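Local structure of Co-type Nitrile Hydratase beta subunit (Pseudomonas putida, 3QYH) at residues F46-D49 with E50-H53. The protein forms the beta subunit of a cobalt-type nitrile hydratase, an enzyme that hydrates nitriles to the corresponding amides. Residues are numbered along the deposited sequence; the frame is centred on the assembly and turned at random.
Sequences FNLD and EFRH
Asn47 and Glu50 form a capping box at the start of helix 48-56. Asn47 is the N-cap, and its OD1 accepts from Glu50 N at 2.8 Å, nearly in line with the side-chain C=O. With CG set between the backbone N and the carbonyl carbon (chi1 67°), the Asn47 amide brings OD1 to Glu50 N. In return, Glu50 OE1 accepts from Asn47 N at 2.8 Å, using the lone pair that faces away from OE2. OE2 itself forms a salt bridge with Lys83. Backbone bonds then start the helix: Phe51 N to Asn47 O, Arg52 N to Leu48 O and His53 N to Asp49 O.

A charged pair, Asp49 and Arg52, lies on the same first turns of the helix. Asp49 OD2 and Arg52 NH1 are 4.0 Å apart, a long salt bridge. A water joins them, donating to OD2 and accepting from NH1. Leu48 CG lies over one face of the guanidinium, and Leu48 CD2 is 3.6 Å from Arg52 NH2. The other protein chain supplies an acidic partner for NH1 and a modified side chain hydrogen-bonded to NE and NH2. The Arg52 side chain lies about 5 Å from the bound cobalt(III) ion.

Apolar contacts gather around Phe51. Phe46 lies alongside it, with Phe46 CE1 3.8 Å from Phe51 CD2. Leu48 CD1 reaches Phe51 CD1 at 4.0 Å.

Both rings pack against helices 28-43 and 68-82, and Trp72 of helix 68-82 meets the Phe51 ring edge-to-face. Asp49 touches helix 171-174, which follows strand 158-168.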
loop_
_atom_site.group_PDB
_atom_site.type_symbol
_atom_site.label_atom_id
_atom_site.label_comp_id
_atom_site.label_asym_id
_atom_site.label_seq_id
_atom_site.Cartn_x
_atom_site.Cartn_y
_atom_site.Cartn_z
ATOM N N PHE B 46 4.592 17.265 7.079
ATOM C CA PHE B 46 5.474 16.604 6.127
ATOM C C PHE B 46 4.559 16.032 5.066
ATOM O O PHE B 46 3.348 16.005 5.267
ATOM C CB PHE B 46 6.314 15.506 6.804
ATOM C CG PHE B 46 5.505 14.543 7.661
ATOM C CD1 PHE B 46 4.742 13.554 7.082
ATOM C CD2 PHE B 46 5.501 14.656 9.037
ATOM C CE1 PHE B 46 3.985 12.667 7.873
ATOM C CE2 PHE B 46 4.758 13.793 9.838
ATOM C CZ PHE B 46 4.004 12.782 9.255
ATOM N N ASN B 47 5.111 15.632 3.923
ATOM C CA ASN B 47 4.299 14.960 2.910
ATOM C C ASN B 47 4.541 13.455 2.946
ATOM O O ASN B 47 5.397 12.985 3.686
ATOM C CB ASN B 47 4.497 15.572 1.513
ATOM C CG ASN B 47 5.897 15.345 0.947
ATOM O OD1 ASN B 47 6.477 14.270 1.105
ATOM N ND2 ASN B 47 6.437 16.355 0.262
ATOM N N LEU B 48 3.785 12.697 2.162
ATOM C CA LEU B 48 3.809 11.255 2.269
ATOM C C LEU B 48 5.131 10.693 1.735
ATOM O O LEU B 48 5.605 9.671 2.204
ATOM C CB LEU B 48 2.625 10.654 1.497
ATOM C CG LEU B 48 2.347 9.177 1.740
ATOM C CD1 LEU B 48 2.087 8.922 3.224
ATOM C CD2 LEU B 48 1.151 8.736 0.888
ATOM N N ASP B 49 5.716 11.361 0.750
ATOM C CA ASP B 49 6.995 10.902 0.210
ATOM C C ASP B 49 8.090 11.033 1.262
ATOM O O ASP B 49 8.929 10.137 1.410
ATOM C CB ASP B 49 7.361 11.656 -1.078
ATOM C CG ASP B 49 6.244 11.591 -2.127
ATOM O OD1 ASP B 49 5.636 12.643 -2.409
ATOM O OD2 ASP B 49 5.958 10.488 -2.642
ATOM N N GLU B 50 8.080 12.142 2.000
ATOM C CA GLU B 50 9.036 12.323 3.076
ATOM C C GLU B 50 8.805 11.250 4.136
ATOM O O GLU B 50 9.751 10.747 4.749
ATOM C CB GLU B 50 8.873 13.699 3.714
ATOM C CG GLU B 50 9.223 14.840 2.782
ATOM C CD GLU B 50 8.933 16.214 3.381
ATOM O OE1 GLU B 50 7.820 16.428 3.865
ATOM O OE2 GLU B 50 9.827 17.089 3.338
ATOM N N PHE B 51 7.537 10.948 4.373
ATOM C CA PHE B 51 7.162 9.959 5.389
ATOM C C PHE B 51 7.764 8.618 5.003
ATOM O O PHE B 51 8.453 7.971 5.814
ATOM C CB PHE B 51 5.625 9.882 5.522
ATOM C CG PHE B 51 5.136 8.775 6.412
ATOM C CD1 PHE B 51 4.801 7.537 5.875
ATOM C CD2 PHE B 51 5.003 8.972 7.774
ATOM C CE1 PHE B 51 4.344 6.505 6.702
ATOM C CE2 PHE B 51 4.561 7.946 8.604
ATOM C CZ PHE B 51 4.220 6.720 8.073
ATOM N N ARG B 52 7.547 8.200 3.760
ATOM C CA ARG B 52 8.109 6.913 3.314
ATOM C C ARG B 52 9.622 6.886 3.458
ATOM O O ARG B 52 10.189 5.893 3.908
ATOM C CB ARG B 52 7.748 6.615 1.861
ATOM C CG ARG B 52 6.256 6.387 1.617
ATOM C CD ARG B 52 6.039 5.659 0.290
ATOM N NE ARG B 52 4.626 5.326 0.087
ATOM C CZ ARG B 52 3.774 6.117 -0.553
ATOM N NH1 ARG B 52 4.192 7.273 -1.064
ATOM N NH2 ARG B 52 2.511 5.753 -0.687
ATOM N N HIS B 53 10.289 7.972 3.063
ATOM C CA HIS B 53 11.746 7.965 3.058
ATOM C C HIS B 53 12.330 8.012 4.472
ATOM O O HIS B 53 13.454 7.576 4.706
ATOM C CB HIS B 53 12.299 9.118 2.204
ATOM C CG HIS B 53 13.781 9.047 2.001
ATOM N ND1 HIS B 53 14.417 7.911 1.541
ATOM C CD2 HIS B 53 14.754 9.974 2.196
ATOM C CE1 HIS B 53 15.717 8.138 1.469
ATOM N NE2 HIS B 53 15.946 9.382 1.851
HETATM O O HOH W 1 6.737 8.186 -2.210
#